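Local atomic coordinates of DSBA-like thioredoxin domain-containing protein (Nitrosomonas europaea, PDB entry 2IN3), a protein that is a putative protein disulfide isomerase of the DsbA family, probably acting as a thiol-disulfide oxidoreductase. Residues 10-15 with 41-46; 19-24 with 176-181; 14-19 with 113-118. All blocks are in the same frame, centred on the assembly; numbering follows the deposited sequence.

Contact 1: residues 10-15 with 41-46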
loop_
_atom_site.group_PDB
_atom_site.type_symbol
_atom_site.label_atom_id
_atom_site.label_comp_id
_atom_site.label_asym_id
_atom_site.label_seq_id
_atom_site.Cartn_x
_atom_site.Cartn_y
_atom_site.Cartn_z
ATOM N N LEU A 10 6.612 2.432 -12.553
ATOM C CA LEU A 10 7.219 1.957 -11.322
ATOM C C LEU A 10 6.039 1.538 -10.450
ATOM O O LEU A 10 5.241 2.387 -9.977
ATOM C CB LEU A 10 8.065 3.059 -10.650
ATOM C CG LEU A 10 8.684 2.665 -9.281
ATOM C CD1 LEU A 10 9.693 1.523 -9.409
ATOM C CD2 LEU A 10 9.332 3.868 -8.559
ATOM N N TRP A 11 5.887 0.226 -10.321
ATOM C CA TRP A 11 4.851 -0.358 -9.464
ATOM C C TRP A 11 5.270 -0.405 -7.992
ATOM O O TRP A 11 6.276 -1.041 -7.642
ATOM C CB TRP A 11 4.497 -1.778 -9.934
ATOM C CG TRP A 11 3.813 -1.839 -11.253
ATOM C CD1 TRP A 11 4.355 -2.226 -12.449
ATOM C CD2 TRP A 11 2.444 -1.503 -11.521
ATOM N NE1 TRP A 11 3.401 -2.158 -13.452
ATOM C CE2 TRP A 11 2.221 -1.724 -12.905
ATOM C CE3 TRP A 11 1.384 -1.032 -10.724
ATOM C CZ2 TRP A 11 0.976 -1.480 -13.520
ATOM C CZ3 TRP A 11 0.136 -0.808 -11.337
ATOM C CH2 TRP A 11 -0.045 -1.027 -12.716
ATOM N N TYR A 12 4.473 0.225 -7.150
ATOM C CA TYR A 12 4.622 0.108 -5.710
ATOM C C TYR A 12 3.686 -0.997 -5.219
ATOM O O TYR A 12 2.467 -0.853 -5.279
ATOM C CB TYR A 12 4.297 1.455 -5.031
ATOM C CG TYR A 12 4.404 1.441 -3.521
ATOM C CD1 TYR A 12 5.502 0.859 -2.877
ATOM C CD2 TYR A 12 3.414 2.018 -2.754
ATOM C CE1 TYR A 12 5.609 0.888 -1.462
ATOM C CE2 TYR A 12 3.487 2.047 -1.327
ATOM C CZ TYR A 12 4.581 1.468 -0.711
ATOM O OH TYR A 12 4.657 1.503 0.662
ATOM N N ILE A 13 4.275 -2.116 -4.790
ATOM C CA ILE A 13 3.503 -3.293 -4.444
ATOM C C ILE A 13 3.459 -3.325 -2.931
ATOM O O ILE A 13 4.481 -3.575 -2.256
ATOM C CB ILE A 13 4.119 -4.603 -5.021
ATOM C CG1 ILE A 13 4.224 -4.510 -6.561
ATOM C CG2 ILE A 13 3.279 -5.793 -4.624
ATOM C CD1 ILE A 13 5.009 -5.635 -7.233
ATOM N N ALA A 14 2.271 -3.066 -2.411
ATOM C CA ALA A 14 2.108 -2.744 -0.985
ATOM C C ALA A 14 0.697 -2.983 -0.524
ATOM O O ALA A 14 -0.229 -3.052 -1.338
ATOM C CB ALA A 14 2.527 -1.326 -0.702
ATOM N N ASP A 15 0.550 -3.128 0.781
ATOM C CA ASP A 15 -0.735 -3.308 1.422
ATOM C C ASP A 15 -0.807 -2.277 2.548
ATOM O O ASP A 15 0.148 -2.158 3.323
ATOM C CB ASP A 15 -0.780 -4.716 2.027
ATOM C CG ASP A 15 -2.143 -5.066 2.578
ATOM O OD1 ASP A 15 -2.598 -4.393 3.532
ATOM O OD2 ASP A 15 -2.778 -6.014 2.040
ATOM N N VAL A 41 4.447 6.357 -11.405
ATOM C CA VAL A 41 4.489 5.582 -10.152
ATOM C C VAL A 41 3.059 5.195 -9.804
ATOM O O VAL A 41 2.183 6.062 -9.716
ATOM C CB VAL A 41 5.176 6.317 -8.955
ATOM C CG1 VAL A 41 5.333 5.339 -7.794
ATOM C CG2 VAL A 41 6.590 6.838 -9.339
ATOM N N LYS A 42 2.805 3.888 -9.688
ATOM C CA LYS A 42 1.431 3.388 -9.508
ATOM C C LYS A 42 1.392 2.353 -8.383
ATOM O O LYS A 42 2.404 1.778 -8.076
ATOM C CB LYS A 42 0.922 2.762 -10.800
ATOM C CG LYS A 42 0.778 3.722 -11.988
ATOM C CD LYS A 42 0.351 3.020 -13.280
ATOM C CE LYS A 42 -1.070 2.543 -13.237
ATOM N NZ LYS A 42 -1.540 2.110 -14.608
ATOM N N ILE A 43 0.230 2.124 -7.765
ATOM C CA ILE A 43 0.158 1.133 -6.669
ATOM C C ILE A 43 -0.511 -0.121 -7.213
ATOM O O ILE A 43 -1.521 -0.031 -7.928
ATOM C CB ILE A 43 -0.647 1.645 -5.431
ATOM C CG1 ILE A 43 0.026 2.865 -4.818
ATOM C CG2 ILE A 43 -0.741 0.537 -4.308
ATOM C CD1 ILE A 43 -0.685 3.398 -3.568
HETATM N N MSE A 44 0.073 -1.275 -6.886
HETATM C CA MSE A 44 -0.540 -2.582 -7.098
HETATM C C MSE A 44 -0.721 -3.209 -5.701
HETATM O O MSE A 44 0.223 -3.782 -5.124
HETATM C CB MSE A 44 0.329 -3.464 -8.011
HETATM C CG MSE A 44 -0.444 -4.639 -8.614
HETATM SE SE MSE A 44 0.682 -5.806 -9.718
HETATM C CE MSE A 44 0.718 -4.705 -11.330
ATOM N N PRO A 45 -1.919 -3.054 -5.116
ATOM C CA PRO A 45 -2.148 -3.617 -3.781
ATOM C C PRO A 45 -1.883 -5.146 -3.736
ATOM O O PRO A 45 -2.393 -5.893 -4.578
ATOM C CB PRO A 45 -3.646 -3.299 -3.521
ATOM C CG PRO A 45 -3.874 -2.037 -4.345
ATOM C CD PRO A 45 -3.120 -2.343 -5.614
ATOM N N GLY A 46 -1.075 -5.586 -2.766
ATOM C CA GLY A 46 -0.726 -7.013 -2.602
ATOM C C GLY A 46 0.231 -7.168 -1.417
ATOM O O GLY A 46 0.594 -6.161 -0.752
#

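Contact 2: residues 19-24 with 176-181. With PO4 (phosphate ion), chain B.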
loop_
_atom_site.group_PDB
_atom_site.type_symbol
_atom_site.label_atom_id
_atom_site.label_comp_id
_atom_site.label_asym_id
_atom_site.label_seq_id
_atom_site.Cartn_x
_atom_site.Cartn_y
_atom_site.Cartn_z
ATOM N N SER A 19 3.076 -3.041 8.008
ATOM C CA SER A 19 3.684 -2.002 8.841
ATOM C C SER A 19 4.934 -1.428 8.200
ATOM O O SER A 19 5.156 -0.241 8.274
ATOM C CB SER A 19 3.947 -2.479 10.273
ATOM O OG SER A 19 4.816 -3.603 10.315
ATOM N N TRP A 20 5.756 -2.266 7.576
ATOM C CA TRP A 20 6.932 -1.746 6.860
ATOM C C TRP A 20 6.568 -0.894 5.651
ATOM O O TRP A 20 7.373 -0.042 5.217
ATOM C CB TRP A 20 7.922 -2.846 6.491
ATOM C CG TRP A 20 8.805 -3.220 7.666
ATOM C CD1 TRP A 20 8.730 -4.340 8.435
ATOM C CD2 TRP A 20 9.873 -2.435 8.198
ATOM N NE1 TRP A 20 9.704 -4.319 9.412
ATOM C CE2 TRP A 20 10.431 -3.164 9.274
ATOM C CE3 TRP A 20 10.424 -1.187 7.862
ATOM C CZ2 TRP A 20 11.488 -2.668 10.049
ATOM C CZ3 TRP A 20 11.486 -0.702 8.637
ATOM C CH2 TRP A 20 12.003 -1.444 9.702
ATOM N N CYS A 21 5.373 -1.123 5.094
ATOM C CA CYS A 21 4.834 -0.235 4.050
ATOM C C CYS A 21 4.572 1.149 4.641
ATOM O O CYS A 21 4.892 2.186 4.004
ATOM C CB CYS A 21 3.538 -0.824 3.415
ATOM S SG CYS A 21 3.919 -2.324 2.392
ATOM N N TRP A 22 3.984 1.201 5.842
ATOM C CA TRP A 22 3.862 2.498 6.540
ATOM C C TRP A 22 5.249 3.091 6.868
ATOM O O TRP A 22 5.456 4.294 6.731
ATOM C CB TRP A 22 3.036 2.315 7.791
ATOM C CG TRP A 22 2.764 3.506 8.680
ATOM C CD1 TRP A 22 2.847 3.543 10.053
ATOM C CD2 TRP A 22 2.202 4.771 8.283
ATOM N NE1 TRP A 22 2.416 4.770 10.530
ATOM C CE2 TRP A 22 2.018 5.540 9.466
ATOM C CE3 TRP A 22 1.868 5.337 7.046
ATOM C CZ2 TRP A 22 1.499 6.844 9.445
ATOM C CZ3 TRP A 22 1.339 6.637 7.032
ATOM C CH2 TRP A 22 1.176 7.367 8.217
ATOM N N GLY A 23 6.209 2.257 7.276
ATOM C CA GLY A 23 7.582 2.758 7.484
ATOM C C GLY A 23 8.145 3.407 6.218
ATOM O O GLY A 23 8.922 4.368 6.274
ATOM N N PHE A 24 7.744 2.866 5.080
ATOM C CA PHE A 24 8.302 3.232 3.776
ATOM C C PHE A 24 7.510 4.378 3.144
ATOM O O PHE A 24 7.934 4.919 2.113
ATOM C CB PHE A 24 8.195 1.990 2.875
ATOM C CG PHE A 24 8.984 2.054 1.591
ATOM C CD1 PHE A 24 10.363 2.011 1.608
ATOM C CD2 PHE A 24 8.312 2.128 0.355
ATOM C CE1 PHE A 24 11.100 2.023 0.411
ATOM C CE2 PHE A 24 9.024 2.119 -0.851
ATOM C CZ PHE A 24 10.425 2.058 -0.816
ATOM N N GLY A 176 8.611 -10.273 -0.587
ATOM C CA GLY A 176 8.716 -9.327 0.505
ATOM C C GLY A 176 7.996 -8.056 0.128
ATOM O O GLY A 176 7.859 -7.737 -1.050
ATOM N N PHE A 177 7.509 -7.341 1.132
ATOM C CA PHE A 177 6.738 -6.104 0.892
ATOM C C PHE A 177 7.234 -5.081 1.889
ATOM O O PHE A 177 7.645 -5.474 2.985
ATOM C CB PHE A 177 5.254 -6.367 1.061
ATOM C CG PHE A 177 4.761 -7.460 0.164
ATOM C CD1 PHE A 177 4.132 -7.151 -1.039
ATOM C CD2 PHE A 177 5.006 -8.814 0.495
ATOM C CE1 PHE A 177 3.700 -8.174 -1.897
ATOM C CE2 PHE A 177 4.591 -9.850 -0.350
ATOM C CZ PHE A 177 3.942 -9.527 -1.565
ATOM N N PRO A 178 7.255 -3.788 1.499
ATOM C CA PRO A 178 6.853 -3.233 0.197
ATOM C C PRO A 178 7.808 -3.703 -0.915
ATOM O O PRO A 178 8.944 -4.050 -0.616
ATOM C CB PRO A 178 7.054 -1.719 0.394
ATOM C CG PRO A 178 8.093 -1.605 1.482
ATOM C CD PRO A 178 7.771 -2.746 2.409
ATOM N N ALA A 179 7.351 -3.745 -2.161
ATOM C CA ALA A 179 8.242 -4.114 -3.255
ATOM C C ALA A 179 8.094 -3.070 -4.329
ATOM O O ALA A 179 7.066 -2.392 -4.411
ATOM C CB ALA A 179 7.912 -5.496 -3.801
ATOM N N LEU A 180 9.137 -2.923 -5.136
ATOM C CA LEU A 180 9.104 -1.982 -6.245
ATOM C C LEU A 180 9.551 -2.731 -7.480
ATOM O O LEU A 180 10.588 -3.427 -7.457
ATOM C CB LEU A 180 10.055 -0.803 -5.975
ATOM C CG LEU A 180 9.524 0.262 -4.988
ATOM C CD1 LEU A 180 10.617 1.277 -4.719
ATOM C CD2 LEU A 180 8.308 0.991 -5.498
ATOM N N VAL A 181 8.777 -2.580 -8.542
ATOM C CA VAL A 181 9.047 -3.224 -9.829
ATOM C C VAL A 181 8.885 -2.195 -10.934
ATOM O O VAL A 181 7.855 -1.504 -11.001
ATOM C CB VAL A 181 8.065 -4.417 -10.102
ATOM C CG1 VAL A 181 8.214 -4.926 -11.555
ATOM C CG2 VAL A 181 8.320 -5.547 -9.133
HETATM P P PO4 B . 3.442 -6.783 9.368
HETATM O O1 PO4 B . 3.530 -7.651 10.592
HETATM O O2 PO4 B . 2.620 -7.411 8.263
HETATM O O3 PO4 B . 2.886 -5.448 9.757
HETATM O O4 PO4 B . 4.858 -6.679 8.807
#

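Contact 3: residues 14-19 with 113-118. With PO4 (phosphate ion), chain B.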
loop_
_atom_site.group_PDB
_atom_site.type_symbol
_atom_site.label_atom_id
_atom_site.label_comp_id
_atom_site.label_asym_id
_atom_site.label_seq_id
_atom_site.Cartn_x
_atom_site.Cartn_y
_atom_site.Cartn_z
ATOM N N ALA A 14 2.271 -3.066 -2.411
ATOM C CA ALA A 14 2.108 -2.744 -0.985
ATOM C C ALA A 14 0.697 -2.983 -0.524
ATOM O O ALA A 14 -0.229 -3.052 -1.338
ATOM C CB ALA A 14 2.527 -1.326 -0.702
ATOM N N ASP A 15 0.550 -3.128 0.781
ATOM C CA ASP A 15 -0.735 -3.308 1.422
ATOM C C ASP A 15 -0.807 -2.277 2.548
ATOM O O ASP A 15 0.148 -2.158 3.323
ATOM C CB ASP A 15 -0.780 -4.716 2.027
ATOM C CG ASP A 15 -2.143 -5.066 2.578
ATOM O OD1 ASP A 15 -2.598 -4.393 3.532
ATOM O OD2 ASP A 15 -2.778 -6.014 2.040
ATOM N N PRO A 16 -1.928 -1.529 2.649
ATOM C CA PRO A 16 -2.139 -0.525 3.709
ATOM C C PRO A 16 -1.982 -1.092 5.138
ATOM O O PRO A 16 -1.690 -0.329 6.061
ATOM C CB PRO A 16 -3.617 -0.135 3.536
ATOM C CG PRO A 16 -3.977 -0.518 2.181
ATOM C CD PRO A 16 -3.108 -1.660 1.774
HETATM N N MSE A 17 -2.215 -2.394 5.323
HETATM C CA MSE A 17 -2.028 -3.027 6.652
HETATM C C MSE A 17 -0.729 -3.804 6.818
HETATM O O MSE A 17 -0.641 -4.695 7.654
HETATM C CB MSE A 17 -3.227 -3.918 7.025
HETATM C CG MSE A 17 -4.518 -3.107 7.104
HETATM SE SE MSE A 17 -6.120 -4.191 7.052
HETATM C CE MSE A 17 -6.206 -4.783 8.915
ATOM N N CYS A 18 0.272 -3.412 6.043
ATOM C CA CYS A 18 1.636 -3.864 6.181
ATOM C C CYS A 18 2.469 -2.744 6.853
ATOM O O CYS A 18 2.510 -1.624 6.350
ATOM C CB CYS A 18 2.174 -4.198 4.793
ATOM S SG CYS A 18 3.977 -4.385 4.723
ATOM N N SER A 19 3.076 -3.041 8.008
ATOM C CA SER A 19 3.684 -2.002 8.841
ATOM C C SER A 19 4.934 -1.428 8.200
ATOM O O SER A 19 5.156 -0.241 8.274
ATOM C CB SER A 19 3.947 -2.479 10.273
ATOM O OG SER A 19 4.816 -3.603 10.315
ATOM N N PRO A 113 -2.322 9.354 -1.823
ATOM C CA PRO A 113 -2.944 9.976 -0.630
ATOM C C PRO A 113 -3.982 9.079 0.065
ATOM O O PRO A 113 -4.002 9.040 1.298
ATOM C CB PRO A 113 -3.652 11.189 -1.213
ATOM C CG PRO A 113 -2.825 11.546 -2.385
ATOM C CD PRO A 113 -2.465 10.225 -3.005
ATOM N N PHE A 114 -4.827 8.367 -0.697
ATOM C CA PHE A 114 -5.816 7.462 -0.078
ATOM C C PHE A 114 -5.173 6.267 0.664
ATOM O O PHE A 114 -5.580 5.912 1.777
ATOM C CB PHE A 114 -6.812 6.949 -1.113
ATOM C CG PHE A 114 -7.960 6.165 -0.524
ATOM C CD1 PHE A 114 -8.948 6.809 0.236
ATOM C CD2 PHE A 114 -8.088 4.806 -0.774
ATOM C CE1 PHE A 114 -10.019 6.090 0.769
ATOM C CE2 PHE A 114 -9.169 4.085 -0.231
ATOM C CZ PHE A 114 -10.115 4.720 0.541
ATOM N N PHE A 115 -4.158 5.667 0.053
ATOM C CA PHE A 115 -3.412 4.564 0.656
ATOM C C PHE A 115 -2.835 5.063 2.011
ATOM O O PHE A 115 -2.937 4.386 3.067
ATOM C CB PHE A 115 -2.275 4.184 -0.284
ATOM C CG PHE A 115 -1.513 2.950 0.125
ATOM C CD1 PHE A 115 -1.743 1.759 -0.552
ATOM C CD2 PHE A 115 -0.562 2.977 1.156
ATOM C CE1 PHE A 115 -1.065 0.586 -0.229
ATOM C CE2 PHE A 115 0.141 1.781 1.500
ATOM C CZ PHE A 115 -0.131 0.595 0.797
ATOM N N ALA A 116 -2.205 6.229 1.978
ATOM C CA ALA A 116 -1.567 6.796 3.198
ATOM C C ALA A 116 -2.632 7.102 4.251
ATOM O O ALA A 116 -2.426 6.831 5.421
ATOM C CB ALA A 116 -0.760 8.068 2.861
ATOM N N ALA A 117 -3.780 7.637 3.818
ATOM C CA ALA A 117 -4.887 7.958 4.715
ATOM C C ALA A 117 -5.373 6.707 5.455
ATOM O O ALA A 117 -5.644 6.781 6.652
ATOM C CB ALA A 117 -6.057 8.665 3.953
ATOM N N ILE A 118 -5.466 5.572 4.753
ATOM C CA ILE A 118 -5.838 4.281 5.358
ATOM C C ILE A 118 -4.794 3.851 6.405
ATOM O O ILE A 118 -5.139 3.500 7.525
ATOM C CB ILE A 118 -5.971 3.157 4.298
ATOM C CG1 ILE A 118 -7.184 3.436 3.365
ATOM C CG2 ILE A 118 -6.090 1.799 4.972
ATOM C CD1 ILE A 118 -7.184 2.522 2.144
HETATM P P PO4 B . 3.442 -6.783 9.368
HETATM O O1 PO4 B . 3.530 -7.651 10.592
HETATM O O2 PO4 B . 2.620 -7.411 8.263
HETATM O O3 PO4 B . 2.886 -5.448 9.757
HETATM O O4 PO4 B . 4.858 -6.679 8.807
#

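Contact 1: residues 10-15 with 41-46
The two parallel strands of a beta-alpha-beta unit, 9-14 and 40-45, lie next to each other in the thioredoxin-like sheet, and residues 10-15 and 41-46 pair along them. Strand 9-14 uses alternate residues for the pairing. Leu10 O accepts from Lys42 N, and Tyr12 O from Met44 N. Between them Tyr12 N gives a nearly straight bond (177°) to Lys42 O at 2.7 Å. Past Met44 the pairing weakens: Ala14 N makes only a weak, long hydrogen bond to Met44 O, at 3.5 Å, although Gly46 N still binds Ala14 O, from above the carbonyl plane.

On the face that carries Trp11 and Met44, the selenomethionine side chain runs out from its backbone with CG anti to N (chi1 -162°) and turns back at chi3, -79°. That bend lays methyl CE over the centre of the indole six-membered ring, 3.6 Å from its centroid, a CH-pi contact; SE stands above the same face at 5.2 Å from that centroid, making this a Met-aromatic pair. Lys42 lies alongside the indole, CB 3.7 Å from Trp11 CZ3, while Ile43 O meets the ring edge in plane. Trp11 NE1 is hydrogen-bonded to Glu183 OE1. Replacing Trp11 by an alanine would probably leave the Met44 methyl without its aromatic platform and Glu183 without the indole N-H. On the other face Tyr12 CD2 meets Ile43 CG1 at 4.1 Å, and Leu10 lies side by side with Val41.

Strand 40-45 is the outermost on this side of the sheet. Along the other edge of strand 9-14, Trp11 and Ile13 hydrogen-bond through the backbone with strand 179-184; Leu10, Tyr12 and Ala14 pack on helix 19-35, and Ile43 rests on helix 111-123.

Contact 2: residues 19-24 with 176-181
Phe24 holds its CG anti to the backbone N (chi1 -167°), which extends the ring from helix 19-35 toward Pro178, while Cys21 has SG anti to its carbonyl carbon (chi1 -70°) and turns the sulfur to the same proline. Pro178, preceded by a cis peptide bond, thus meets chiefly Phe24 and Cys21. Its CG sits over one face of the Phe24 ring, 4.2 Å from the centroid and 27° off the normal, a CH-pi contact, and its CB lies 3.8 Å from Cys21 SG. Pro178 CD also approaches Trp20 CB at 4.1 Å. Beyond the proline, Leu180 CD1 comes to the ring edge at Phe24 CZ, 4.0 Å away.

A cis-proline beside the CxxC motif is a hallmark of the thioredoxin fold, and Cys21 is probably the second cysteine of that pair, as in DsbA relatives. At the helix start, Ser19 N and OG both bind phosphate O3, at 3.0 and 2.7 Å; the ion, which His67 also holds, probably came from the crystallisation liquor. Tyr12 of strand 9-14 touches both Cys21 and Pro178, and strand 179-184, starting just after the cis-proline, is the antiparallel neighbour of 9-14.

Contact 3: residues 14-19 with 113-118
The side chain of Pro16 stands roughly perpendicular to that of Phe115, whereas Ile118 runs alongside the proline in the same direction. A chi1 of -173°, CG trans to N, swings the Phe115 ring out from helix 111-123, and its CZ comes 3.3 Å from Pro16 N and 3.4 Å from Asp15 C. Pro16 CG stands over one ring face, displaced toward the rim, 4.3 Å from the centroid in a CH-pi contact, and Pro16 CD is 3.6 Å from Phe115 CE1. At the same ring end Ala14 CB approaches Phe115 CZ obliquely, also at 3.6 Å. Ile118 CG2 presses on Pro16 CB at 3.5 Å, tighter than usual for two carbons.

Asp15 OD1 accepts from Met17 N at 2.7 Å through its anti lone pair, an Asx turn, and a type I beta turn runs from Asp15 to Cys18, the N-cap of helix 19-35 and probably the first cysteine of the CxxC. Gln119 NE2 hydrogen-bonds to Pro16 O.

The turn leading into the presumed redox motif is therefore held against the helix segment by van der Waals and CH-pi packing, while its polar groups bond within the turn or to residues such as Gln119 and Tyr91.

Overall arrangement
The three contacts lie close together, with centres about 9 Å apart for contacts 1 and 2 and about 10 Å for each other pair. The chain runs from strand 9-14 in contact 1 through the loop of contact 3 into helix 19-35 of contact 2, then back to strand 40-45; helix 111-123 and strand 179-184 join later. Contacts 1 and 2 reach the same mixed sheet, contacts 1 and 3 share Ala14 and Asp15, and contacts 2 and 3 share Ser19. Ala14 CB touches Cys21 SG at 3.5 Å, so sheet, turn, helix start and cis-proline converge on the probable CxxC site, with helix 111-123 packed against the turn before it.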